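Local structure of predicted metal-dependent phosphohydrolase (Magnetospirillum magnetotacticum MS-1, 3KH1) at residues V162-V167 with A187-A192; E151-T156 with R195-P200; L140-P145 with D168-R173; L147-F150 with G155-K158; T30-T33 with R38-D41. The protein probably hydrolyses phosphate esters with the help of a bound metal ion, perhaps as a 5'-deoxynucleotidase of the HD-domain superfamily. All blocks are in the same frame, centred on the assembly; numbering follows the deposited sequence. Where two conformers were deposited one is given.

Contact 1. Residues V162-V167 with A187-A192; sequences VTRAKV and ALVDEA
Helices 164-177 and 179-195, consecutive in the chain, pack at an oblique angle with opposed senses, and R164 bridges the start of the first to V189 and D190 in the second. R164 was modelled in two conformers, and the contacts given are those of one. CG stands anti to the backbone N (chi1 176°) and the chain then bends at chi2, carrying the guanidinium over V189. One face of the group rests on V189 CG1, 3.4 Å from R164 NE. At its edge NH1 donates to D190 OD1 at 2.7 Å, a nearly straight bond (167°) with the oxygen almost in the guanidinium plane; the link from NH2 to this oxygen is weak. The charge has a second partner in D168, which pairs with NE from one turn later. T163 is the N-cap of helix 164-177: its OG1 accepts from K166 N at 3.3 Å and so anchors the first turn from which R164 projects. Deeper in, the helices meet through apolar branches, V167 CG1 lying 3.9 Å from V189 CG2, the two valines overlapping flank to flank with their ends pointing opposite ways. W157 and L146 also pack on V167.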
# COMPACT_ATOMS: atom_id res chain seq x y z
N VAL A 162 -19.87 19.59 2.23
CA VAL A 162 -18.78 20.13 1.39
C VAL A 162 -19.42 20.83 0.20
O VAL A 162 -20.40 20.35 -0.36
CB VAL A 162 -17.79 19.06 0.93
CG1 VAL A 162 -16.58 19.69 0.17
CG2 VAL A 162 -17.28 18.25 2.13
N THR A 163 -18.91 21.99 -0.15
CA THR A 163 -19.44 22.79 -1.25
C THR A 163 -18.38 22.90 -2.36
O THR A 163 -17.21 22.60 -2.14
CB THR A 163 -19.71 24.22 -0.78
OG1 THR A 163 -18.50 24.78 -0.26
CG2 THR A 163 -20.82 24.29 0.30
N ARG A 164 -18.78 23.36 -3.55
CA ARG A 164 -17.81 23.62 -4.62
C ARG A 164 -16.69 24.52 -4.12
O ARG A 164 -15.54 24.31 -4.44
CB ARG A 164 -18.45 24.31 -5.82
CG ARG A 164 -17.43 24.71 -6.94
CD ARG A 164 -16.78 23.45 -7.51
NE ARG A 164 -15.62 23.65 -8.38
CZ ARG A 164 -15.65 23.42 -9.68
NH1 ARG A 164 -16.76 23.04 -10.27
NH2 ARG A 164 -14.55 23.54 -10.38
N ALA A 165 -17.05 25.58 -3.38
CA ALA A 165 -16.04 26.51 -2.89
C ALA A 165 -14.96 25.84 -2.05
O ALA A 165 -13.77 26.13 -2.21
CB ALA A 165 -16.69 27.68 -2.10
N LYS A 166 -15.35 24.89 -1.21
CA LYS A 166 -14.37 24.15 -0.39
C LYS A 166 -13.48 23.25 -1.24
O LYS A 166 -12.26 23.17 -1.03
CB LYS A 166 -15.07 23.34 0.72
CG LYS A 166 -15.75 24.18 1.79
CD LYS A 166 -16.34 23.30 2.88
CE LYS A 166 -17.30 24.06 3.78
NZ LYS A 166 -17.65 23.27 5.03
N VAL A 167 -14.06 22.59 -2.23
CA VAL A 167 -13.28 21.75 -3.14
C VAL A 167 -12.34 22.59 -3.99
O VAL A 167 -11.20 22.21 -4.24
CB VAL A 167 -14.18 20.86 -4.00
CG1 VAL A 167 -13.35 20.10 -5.04
CG2 VAL A 167 -15.02 19.92 -3.11
N ALA A 187 -12.84 19.10 -14.27
CA ALA A 187 -13.95 18.63 -15.12
C ALA A 187 -14.82 17.62 -14.33
O ALA A 187 -16.03 17.63 -14.39
CB ALA A 187 -13.40 17.99 -16.40
N LEU A 188 -14.18 16.78 -13.52
CA LEU A 188 -14.90 15.82 -12.69
C LEU A 188 -15.79 16.54 -11.70
O LEU A 188 -16.95 16.19 -11.50
CB LEU A 188 -13.89 14.92 -11.95
CG LEU A 188 -14.43 13.69 -11.22
CD1 LEU A 188 -14.89 12.60 -12.22
CD2 LEU A 188 -13.39 13.14 -10.25
N VAL A 189 -15.23 17.58 -11.05
CA VAL A 189 -15.99 18.34 -10.06
C VAL A 189 -17.12 19.13 -10.72
O VAL A 189 -18.21 19.19 -10.20
CB VAL A 189 -15.00 19.24 -9.26
CG1 VAL A 189 -15.73 20.26 -8.40
CG2 VAL A 189 -14.07 18.34 -8.40
N ASP A 190 -16.87 19.70 -11.91
CA ASP A 190 -17.93 20.36 -12.65
C ASP A 190 -19.11 19.41 -12.86
O ASP A 190 -20.26 19.78 -12.69
CB ASP A 190 -17.46 20.83 -14.05
CG ASP A 190 -16.54 22.05 -14.01
OD1 ASP A 190 -16.45 22.75 -12.98
OD2 ASP A 190 -15.89 22.31 -15.06
N GLU A 191 -18.80 18.19 -13.29
CA GLU A 191 -19.84 17.21 -13.54
C GLU A 191 -20.52 16.82 -12.21
O GLU A 191 -21.74 16.63 -12.17
CB GLU A 191 -19.28 15.99 -14.26
CG GLU A 191 -20.31 14.88 -14.51
CD GLU A 191 -21.43 15.22 -15.50
OE1 GLU A 191 -21.31 16.18 -16.28
OE2 GLU A 191 -22.45 14.48 -15.48
N ALA A 192 -19.75 16.64 -11.13
CA ALA A 192 -20.35 16.35 -9.83
C ALA A 192 -21.38 17.40 -9.43
O ALA A 192 -22.45 17.07 -8.88
CB ALA A 192 -19.23 16.28 -8.77

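Contact 2. Residues E151-T156 with R195-P200; sequences ETEGGT and RGYLAP
The ring of Y197 is covered on both faces: E153 lies over one, and R195 CB sits above the other, displaced toward the rim. On the E153 side it is the backbone carbon that makes the closest approach to the ring centre, CA standing 3.5 Å from the centroid and only 8° off the ring normal, a CH-pi contact of nearly ideal placement. From there the glutamate chain travels outward across the same face, CB at 3.6 Å from Y197 CE1 and CG at 3.7 Å from Y197 OH, and ends with its carboxylate turned only 12° from the ring plane. At the far end of the ring, Y197 OH receives R195 NH1 at 2.9 Å, in the plane of the guanidinium, a bond that helps fix the direction of the phenol. F150 adds an edge-to-face ring contact to the tyrosine. Next to E153, G154 CA approaches Y197 O at 3.4 Å; this buried carbonyl has no conventional hydrogen-bond partner in the model, and the glycine C-H makes a weak C-H...O contact with it. The contact joins two helix ends. E153, with its positive phi, is the C-prime residue of a Schellman motif closing helix 132-151, overlapped by an ST motif in which T152 OG1 accepts from G155 N; G196 closes helix 179-195 with a second Schellman motif.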
# COMPACT_ATOMS: atom_id res chain seq x y z
N GLU A 151 -17.78 8.49 -7.56
CA GLU A 151 -18.33 7.15 -7.61
C GLU A 151 -19.45 6.91 -6.61
O GLU A 151 -20.37 6.16 -6.88
CB GLU A 151 -17.26 6.09 -7.42
CG GLU A 151 -16.22 6.03 -8.57
CD GLU A 151 -16.80 5.89 -9.96
OE1 GLU A 151 -17.45 4.84 -10.17
OE2 GLU A 151 -16.64 6.84 -10.78
N THR A 152 -19.34 7.54 -5.43
CA THR A 152 -20.31 7.37 -4.37
C THR A 152 -21.42 8.45 -4.38
O THR A 152 -22.23 8.53 -3.46
CB THR A 152 -19.63 7.36 -2.99
OG1 THR A 152 -19.06 8.65 -2.71
CG2 THR A 152 -18.54 6.25 -2.91
N GLU A 153 -21.49 9.22 -5.46
CA GLU A 153 -22.52 10.24 -5.64
C GLU A 153 -22.48 11.27 -4.51
O GLU A 153 -23.51 11.68 -3.98
CB GLU A 153 -23.91 9.57 -5.83
CG GLU A 153 -23.93 8.55 -7.00
CD GLU A 153 -25.30 7.95 -7.31
OE1 GLU A 153 -26.32 8.48 -6.89
OE2 GLU A 153 -25.32 6.93 -8.03
N GLY A 154 -21.26 11.68 -4.14
CA GLY A 154 -21.10 12.60 -3.02
C GLY A 154 -21.29 11.96 -1.67
O GLY A 154 -21.86 12.54 -0.75
N GLY A 155 -20.82 10.72 -1.56
CA GLY A 155 -21.01 9.95 -0.35
C GLY A 155 -20.27 10.47 0.85
O GLY A 155 -20.62 10.14 2.00
N THR A 156 -19.25 11.28 0.63
CA THR A 156 -18.56 12.03 1.68
C THR A 156 -18.89 13.52 1.63
O THR A 156 -19.17 14.12 2.67
CB THR A 156 -17.05 11.74 1.65
OG1 THR A 156 -16.86 10.30 1.69
CG2 THR A 156 -16.35 12.41 2.84
N ARG A 195 -24.55 16.95 -11.40
CA ARG A 195 -25.30 15.79 -10.97
C ARG A 195 -25.87 15.89 -9.57
O ARG A 195 -26.60 14.99 -9.15
CB ARG A 195 -24.42 14.55 -11.03
CG ARG A 195 -23.91 14.21 -12.39
CD ARG A 195 -23.24 12.87 -12.36
NE ARG A 195 -22.69 12.44 -13.63
CZ ARG A 195 -22.28 11.19 -13.85
NH1 ARG A 195 -22.40 10.26 -12.92
NH2 ARG A 195 -21.68 10.88 -14.99
N GLY A 196 -25.56 16.98 -8.87
CA GLY A 196 -26.04 17.21 -7.49
C GLY A 196 -25.26 16.43 -6.43
O GLY A 196 -25.72 16.29 -5.30
N TYR A 197 -24.06 15.95 -6.77
CA TYR A 197 -23.24 15.24 -5.79
C TYR A 197 -22.56 16.19 -4.79
O TYR A 197 -22.12 15.79 -3.70
CB TYR A 197 -22.11 14.50 -6.51
CG TYR A 197 -22.50 13.42 -7.50
CD1 TYR A 197 -23.80 12.94 -7.59
CD2 TYR A 197 -21.53 12.82 -8.31
CE1 TYR A 197 -24.10 11.92 -8.49
CE2 TYR A 197 -21.85 11.81 -9.18
CZ TYR A 197 -23.13 11.36 -9.27
OH TYR A 197 -23.44 10.34 -10.17
N LEU A 198 -22.40 17.44 -5.21
CA LEU A 198 -21.57 18.43 -4.60
C LEU A 198 -22.37 19.71 -4.71
O LEU A 198 -22.80 20.07 -5.82
CB LEU A 198 -20.19 18.57 -5.34
CG LEU A 198 -19.30 19.63 -4.74
CD1 LEU A 198 -18.91 19.31 -3.35
CD2 LEU A 198 -18.05 19.81 -5.57
N ALA A 199 -22.64 20.33 -3.56
CA ALA A 199 -23.38 21.59 -3.45
C ALA A 199 -22.61 22.66 -4.25
O ALA A 199 -21.39 22.73 -4.18
CB ALA A 199 -23.49 22.02 -1.97
N PRO A 200 -23.34 23.50 -5.01
CA PRO A 200 -22.66 24.47 -5.87
C PRO A 200 -21.99 25.61 -5.10
O PRO A 200 -22.24 25.81 -3.89
CB PRO A 200 -23.80 25.01 -6.74
CG PRO A 200 -25.00 24.90 -5.87
CD PRO A 200 -24.81 23.57 -5.17
OXT PRO A 200 -21.23 26.34 -5.76

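Contact 3. Residues L140-P145 with D168-R173; sequences LDRLQP and DKLLPR
R173 NH2, held in a salt bridge by D138, belongs to a guanidinium whose face is covered by the side chain of R142. The touching atom is R142 CD, 3.7 Å from R173 NE and seated toward the rim of the group, not over its middle. R142 reaches this position by a doubly bent route: chi2, at -93°, is away from the staggered values, and the chain bends again at chi3. The two guanidinium planes are steeply inclined, 65° apart, and the positive ends come near each other, R142 NH1 lying 4.1 Å from R173 NH2. Acidic neighbours probably temper this meeting of charges: D138 for R173, and for R142 the neighbouring D141, whose OD2 is a long 3.7 Å from R142 NH1 and well outside the guanidinium plane. L170 CD1 completes the contact, packing obliquely at 4.0 Å from R142 NE. Helix 132-151 is thus joined to helix 164-177 at the surface, with the R142 side chain about 6 Å from a bound calcium ion. D141 OD1 is also hydrogen-bonded to H44 NE2, and D141 packs on H75, consistent with the last aspartate of the H...HD...D signature of HD-domain phosphohydrolases.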
# COMPACT_ATOMS: atom_id res chain seq x y z
N LEU A 140 -1.70 13.49 -6.26
CA LEU A 140 -2.34 12.19 -6.37
C LEU A 140 -3.21 11.92 -5.17
O LEU A 140 -4.33 11.41 -5.26
CB LEU A 140 -1.32 11.09 -6.49
CG LEU A 140 -0.46 11.15 -7.73
CD1 LEU A 140 0.75 10.22 -7.56
CD2 LEU A 140 -1.29 10.75 -8.94
N ASP A 141 -2.72 12.27 -4.01
CA ASP A 141 -3.45 12.09 -2.76
C ASP A 141 -4.73 12.92 -2.71
O ASP A 141 -5.73 12.49 -2.12
CB ASP A 141 -2.60 12.45 -1.57
CG ASP A 141 -3.24 12.04 -0.30
OD1 ASP A 141 -3.42 10.82 -0.11
OD2 ASP A 141 -3.51 12.93 0.50
N ARG A 142 -4.71 14.10 -3.33
CA ARG A 142 -5.88 14.95 -3.37
C ARG A 142 -6.85 14.54 -4.47
O ARG A 142 -8.06 14.78 -4.39
CB ARG A 142 -5.45 16.41 -3.58
CG ARG A 142 -4.71 17.01 -2.39
CD ARG A 142 -5.61 17.72 -1.46
NE ARG A 142 -6.77 16.99 -0.96
CZ ARG A 142 -6.81 16.15 0.09
NH1 ARG A 142 -5.73 15.93 0.86
NH2 ARG A 142 -7.97 15.59 0.45
N LEU A 143 -6.35 13.92 -5.54
CA LEU A 143 -7.22 13.48 -6.65
C LEU A 143 -8.08 12.31 -6.25
O LEU A 143 -9.27 12.23 -6.59
CB LEU A 143 -6.34 13.08 -7.81
CG LEU A 143 -7.03 12.49 -9.05
CD1 LEU A 143 -8.06 13.47 -9.66
CD2 LEU A 143 -6.01 12.08 -10.13
N GLN A 144 -7.47 11.35 -5.56
CA GLN A 144 -8.17 10.11 -5.29
C GLN A 144 -9.52 10.27 -4.54
O GLN A 144 -10.51 9.61 -4.93
CB GLN A 144 -7.24 9.09 -4.64
CG GLN A 144 -7.83 7.69 -4.36
CD GLN A 144 -8.37 7.52 -2.98
OE1 GLN A 144 -8.55 8.49 -2.21
NE2 GLN A 144 -8.55 6.24 -2.59
N PRO A 145 -9.60 11.13 -3.52
CA PRO A 145 -10.89 11.28 -2.85
C PRO A 145 -11.96 11.87 -3.76
O PRO A 145 -13.14 11.63 -3.55
CB PRO A 145 -10.60 12.15 -1.63
CG PRO A 145 -9.17 12.08 -1.49
CD PRO A 145 -8.51 11.76 -2.75
N ASP A 168 -12.80 23.76 -4.40
CA ASP A 168 -12.00 24.65 -5.23
C ASP A 168 -10.75 25.11 -4.51
O ASP A 168 -9.75 25.47 -5.12
CB ASP A 168 -12.78 25.91 -5.64
CG ASP A 168 -13.69 25.68 -6.83
OD1 ASP A 168 -13.49 24.67 -7.56
OD2 ASP A 168 -14.59 26.53 -7.05
N LYS A 169 -10.80 25.15 -3.20
CA LYS A 169 -9.61 25.50 -2.43
C LYS A 169 -8.51 24.42 -2.53
O LYS A 169 -7.34 24.76 -2.38
CB LYS A 169 -9.98 25.78 -0.96
CG LYS A 169 -10.76 27.09 -0.78
N LEU A 170 -8.90 23.15 -2.76
CA LEU A 170 -8.00 22.01 -2.85
C LEU A 170 -7.47 21.75 -4.27
O LEU A 170 -6.40 21.21 -4.46
CB LEU A 170 -8.69 20.74 -2.35
CG LEU A 170 -9.15 20.81 -0.90
CD1 LEU A 170 -9.87 19.47 -0.62
CD2 LEU A 170 -8.01 21.09 0.06
N LEU A 171 -8.25 22.13 -5.29
CA LEU A 171 -7.90 21.77 -6.66
C LEU A 171 -6.51 22.32 -7.10
O LEU A 171 -5.79 21.64 -7.85
CB LEU A 171 -8.98 22.21 -7.66
CG LEU A 171 -10.25 21.34 -7.62
CD1 LEU A 171 -11.37 21.95 -8.38
CD2 LEU A 171 -10.00 19.93 -8.18
N PRO A 172 -6.09 23.51 -6.61
CA PRO A 172 -4.75 23.96 -7.02
C PRO A 172 -3.61 23.04 -6.57
O PRO A 172 -2.53 23.04 -7.18
CB PRO A 172 -4.64 25.33 -6.38
CG PRO A 172 -6.09 25.78 -6.27
CD PRO A 172 -6.83 24.56 -5.89
N ARG A 173 -3.84 22.25 -5.54
CA ARG A 173 -2.83 21.29 -5.12
C ARG A 173 -2.64 20.18 -6.14
O ARG A 173 -1.55 19.62 -6.28
CB ARG A 173 -3.14 20.73 -3.73
CG ARG A 173 -2.89 21.74 -2.63
CD ARG A 173 -3.53 21.42 -1.30
NE ARG A 173 -2.98 20.23 -0.71
CZ ARG A 173 -3.23 19.83 0.53
NH1 ARG A 173 -4.05 20.55 1.32
NH2 ARG A 173 -2.70 18.71 1.00

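Contact 4. Residues L147-F150 with G155-K158; sequences LHNF and GTWK
N149 OD1 accepts two backbone hydrogen bonds from the loop that follows its own helix, from W157 N at 2.9 Å and from T156 N at 3.0 Å. The donors reach the oxygen from opposite faces of the amide plane, each tilted about 25° from it, so the successive peptide N-H groups straddle the carbonyl and hold the amide from turning. G155 N is near the same oxygen but at too poor an angle to bond. This side chain therefore fastens the last turns of helix 132-151 to the loop that leads on toward helix 164-177, across the helix-ending turn at E153 and G154. With chi1 at -108°, away from the staggered values, the amide is laid flat on the indole of W157, the two planes 8° apart. N149 ND2 consequently hangs 3.2 Å from W157 NE1, two donors that are stacked and not bonded. Further along, N149 CB stands 3.3 Å from the centroid of the six-membered ring, almost exactly on its normal, in a CH-pi contact. A192, V162 and L198 add packing around the indole. T156 is anchored by OG1 to Q29 O, and its side chain lies about 4 Å from a bound calcium ion.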
# COMPACT_ATOMS: atom_id res chain seq x y z
N LEU A 147 -12.19 11.23 -7.00
CA LEU A 147 -12.63 10.04 -7.72
C LEU A 147 -13.64 9.26 -6.93
O LEU A 147 -14.68 8.83 -7.47
CB LEU A 147 -11.44 9.14 -8.06
CG LEU A 147 -10.32 9.71 -8.96
CD1 LEU A 147 -9.20 8.69 -9.15
CD2 LEU A 147 -10.82 10.11 -10.30
N HIS A 148 -13.37 9.08 -5.65
CA HIS A 148 -14.28 8.27 -4.82
C HIS A 148 -15.60 8.98 -4.54
O HIS A 148 -16.66 8.35 -4.64
CB HIS A 148 -13.60 7.88 -3.52
CG HIS A 148 -12.70 6.70 -3.66
ND1 HIS A 148 -12.83 5.60 -2.87
CD2 HIS A 148 -11.68 6.44 -4.53
CE1 HIS A 148 -11.95 4.69 -3.27
NE2 HIS A 148 -11.24 5.16 -4.27
N ASN A 149 -15.57 10.29 -4.31
CA ASN A 149 -16.79 11.01 -4.10
C ASN A 149 -17.65 10.98 -5.35
O ASN A 149 -18.88 10.90 -5.29
CB ASN A 149 -16.51 12.47 -3.68
CG ASN A 149 -16.80 12.75 -2.25
OD1 ASN A 149 -17.89 12.48 -1.75
ND2 ASN A 149 -15.86 13.41 -1.60
N PHE A 150 -17.03 10.99 -6.53
CA PHE A 150 -17.82 10.93 -7.76
C PHE A 150 -18.51 9.55 -7.85
O PHE A 150 -19.70 9.45 -8.14
CB PHE A 150 -16.94 11.19 -8.98
CG PHE A 150 -17.72 11.41 -10.23
CD1 PHE A 150 -18.13 12.69 -10.57
CD2 PHE A 150 -18.02 10.37 -11.07
CE1 PHE A 150 -18.85 12.91 -11.70
CE2 PHE A 150 -18.78 10.58 -12.24
CZ PHE A 150 -19.17 11.86 -12.56
N GLY A 155 -20.82 10.72 -1.56
CA GLY A 155 -21.01 9.95 -0.35
C GLY A 155 -20.27 10.47 0.85
O GLY A 155 -20.62 10.14 2.00
N THR A 156 -19.25 11.28 0.63
CA THR A 156 -18.56 12.03 1.68
C THR A 156 -18.89 13.52 1.63
O THR A 156 -19.17 14.12 2.67
CB THR A 156 -17.05 11.74 1.65
OG1 THR A 156 -16.86 10.30 1.69
CG2 THR A 156 -16.35 12.41 2.84
N TRP A 157 -18.98 14.09 0.43
CA TRP A 157 -19.32 15.49 0.30
C TRP A 157 -20.63 15.87 0.98
O TRP A 157 -20.70 16.83 1.77
CB TRP A 157 -19.46 15.88 -1.16
CG TRP A 157 -18.16 16.02 -1.92
CD1 TRP A 157 -16.95 16.46 -1.46
CD2 TRP A 157 -17.96 15.72 -3.31
NE1 TRP A 157 -16.03 16.45 -2.48
CE2 TRP A 157 -16.62 16.00 -3.62
CE3 TRP A 157 -18.79 15.23 -4.33
CZ2 TRP A 157 -16.08 15.81 -4.91
CZ3 TRP A 157 -18.25 15.00 -5.59
CH2 TRP A 157 -16.91 15.33 -5.87
N LYS A 158 -21.72 15.19 0.66
CA LYS A 158 -23.04 15.63 1.13
C LYS A 158 -23.22 15.54 2.65
O LYS A 158 -23.64 16.49 3.28
CB LYS A 158 -24.16 14.92 0.37
CG LYS A 158 -24.27 15.35 -1.08
CD LYS A 158 -25.10 14.41 -1.94
CE LYS A 158 -26.54 14.33 -1.54
NZ LYS A 158 -27.29 13.36 -2.44

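Contact 5. Residues T30-T33 with R38-D41; sequences TLLT and REND. With ACT (acetate ion), chain D.
Strands 30-31 and 38-40 run antiparallel, with L31 and R38 as a non-hydrogen-bonded pair whose CA atoms are 4.3 Å apart, while E39 N donates to T30 O at 2.9 Å and 174°. R38 CA adds a C-H contact to the same T30 oxygen. From this pair the side chains diverge, yet L31 CD2 curls back to lie 4.0 Å from R38 CG. Beyond that point R38 turns to an acetate ion, probably from the crystallisation liquor. Its backbone N and its NE both donate to acetate OXT, NE at 2.9 Å, and R38 NH2 donates to acetate O at 3.0 Å. The anion thus lies at the guanidinium edge, near its plane, with each carboxylate oxygen engaged. The strands form a short hairpin, and backbone bonds from E39 to R28 and from D41 to I26 tie it to the segment just before. The extended E39 chain runs next to T30 in a shared direction; its CG is anti to the backbone N (chi1 -166°), and OE1 comes 3.7 Å from T30 CG2. That carboxylate is heavily engaged: OE1 meets R28 and H44, and OE2 meets Q144 and K24 of the second subunit. L32, just past strand 30-31, sets CD1 3.8 Å from E39 CA. At the end of the strand N40 caps helix 41-54 and donates through ND2 to E43 of the second subunit. The side chain of T30 lies about 3 Å from a bound calcium ion.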
# COMPACT_ATOMS: atom_id res chain seq x y z
N THR A 30 -13.48 9.14 3.44
CA THR A 30 -13.64 8.62 2.10
C THR A 30 -14.25 7.26 2.17
O THR A 30 -13.84 6.46 2.95
CB THR A 30 -12.25 8.53 1.42
OG1 THR A 30 -11.56 9.81 1.50
CG2 THR A 30 -12.36 7.99 0.00
N LEU A 31 -15.26 7.02 1.35
CA LEU A 31 -15.86 5.69 1.21
C LEU A 31 -15.21 4.93 0.08
O LEU A 31 -14.77 5.50 -0.89
CB LEU A 31 -17.36 5.77 0.98
CG LEU A 31 -18.18 6.57 1.99
CD1 LEU A 31 -19.68 6.56 1.61
CD2 LEU A 31 -17.97 6.04 3.39
N LEU A 32 -15.17 3.62 0.23
CA LEU A 32 -14.95 2.79 -0.96
C LEU A 32 -15.98 3.17 -2.05
O LEU A 32 -17.06 3.66 -1.78
CB LEU A 32 -15.09 1.30 -0.61
CG LEU A 32 -13.84 0.61 -0.05
CD1 LEU A 32 -13.05 1.35 0.95
CD2 LEU A 32 -14.11 -0.85 0.26
N THR A 33 -15.61 2.87 -3.29
CA THR A 33 -16.41 3.28 -4.45
C THR A 33 -17.81 2.71 -4.49
O THR A 33 -18.70 3.31 -5.13
CB THR A 33 -15.66 3.03 -5.78
OG1 THR A 33 -15.39 1.62 -5.86
CG2 THR A 33 -14.40 3.84 -5.91
N ARG A 38 -16.03 2.96 5.06
CA ARG A 38 -14.92 3.92 4.99
C ARG A 38 -13.64 3.22 4.58
O ARG A 38 -13.38 2.07 5.00
CB ARG A 38 -14.72 4.58 6.35
CG ARG A 38 -15.81 5.56 6.73
CD ARG A 38 -15.74 5.91 8.22
NE ARG A 38 -16.05 4.70 9.00
CZ ARG A 38 -15.79 4.52 10.28
NH1 ARG A 38 -15.20 5.46 11.00
NH2 ARG A 38 -16.07 3.36 10.87
N GLU A 39 -12.81 3.94 3.85
CA GLU A 39 -11.44 3.56 3.55
C GLU A 39 -10.52 3.68 4.74
O GLU A 39 -10.67 4.64 5.53
CB GLU A 39 -10.95 4.50 2.41
CG GLU A 39 -9.74 4.08 1.74
CD GLU A 39 -9.28 5.08 0.70
OE1 GLU A 39 -9.23 6.32 0.95
OE2 GLU A 39 -8.83 4.59 -0.31
N ASN A 40 -9.58 2.75 4.91
CA ASN A 40 -8.56 2.88 5.90
C ASN A 40 -7.27 3.50 5.33
O ASN A 40 -7.06 3.55 4.12
CB ASN A 40 -8.34 1.58 6.71
CG ASN A 40 -7.55 0.53 5.96
OD1 ASN A 40 -6.39 0.76 5.54
ND2 ASN A 40 -8.12 -0.68 5.84
N ASP A 41 -6.38 3.96 6.21
CA ASP A 41 -5.18 4.65 5.76
C ASP A 41 -4.25 3.74 4.97
O ASP A 41 -3.55 4.22 4.08
CB ASP A 41 -4.40 5.24 6.94
CG ASP A 41 -4.88 6.59 7.38
OD1 ASP A 41 -5.87 7.12 6.84
OD2 ASP A 41 -4.20 7.12 8.29
C ACT D . -17.82 1.69 8.17
O ACT D . -16.99 1.23 8.98
OXT ACT D . -17.51 2.69 7.52
CH3 ACT D . -19.14 1.02 7.99

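From the N terminus, contact 5 closes first, a short loop between residues 30 and 41 that is complete before any other begins. Contact 3 opens next, on helix 132-151, and encloses contact 4, which ties the end of that helix to its following loop. Contact 2 starts within the chain spanned by contact 4, sharing G155 and T156 with it, and closes only at the C terminus. Contact 1 is nested inside contact 2, and contact 3 crosses both. H148 ND1 to L31 O links contacts 4 and 5, while R164 N to A199 O links contacts 1 and 2, so the hairpin, the last three helices and the C-terminal tail are tied together.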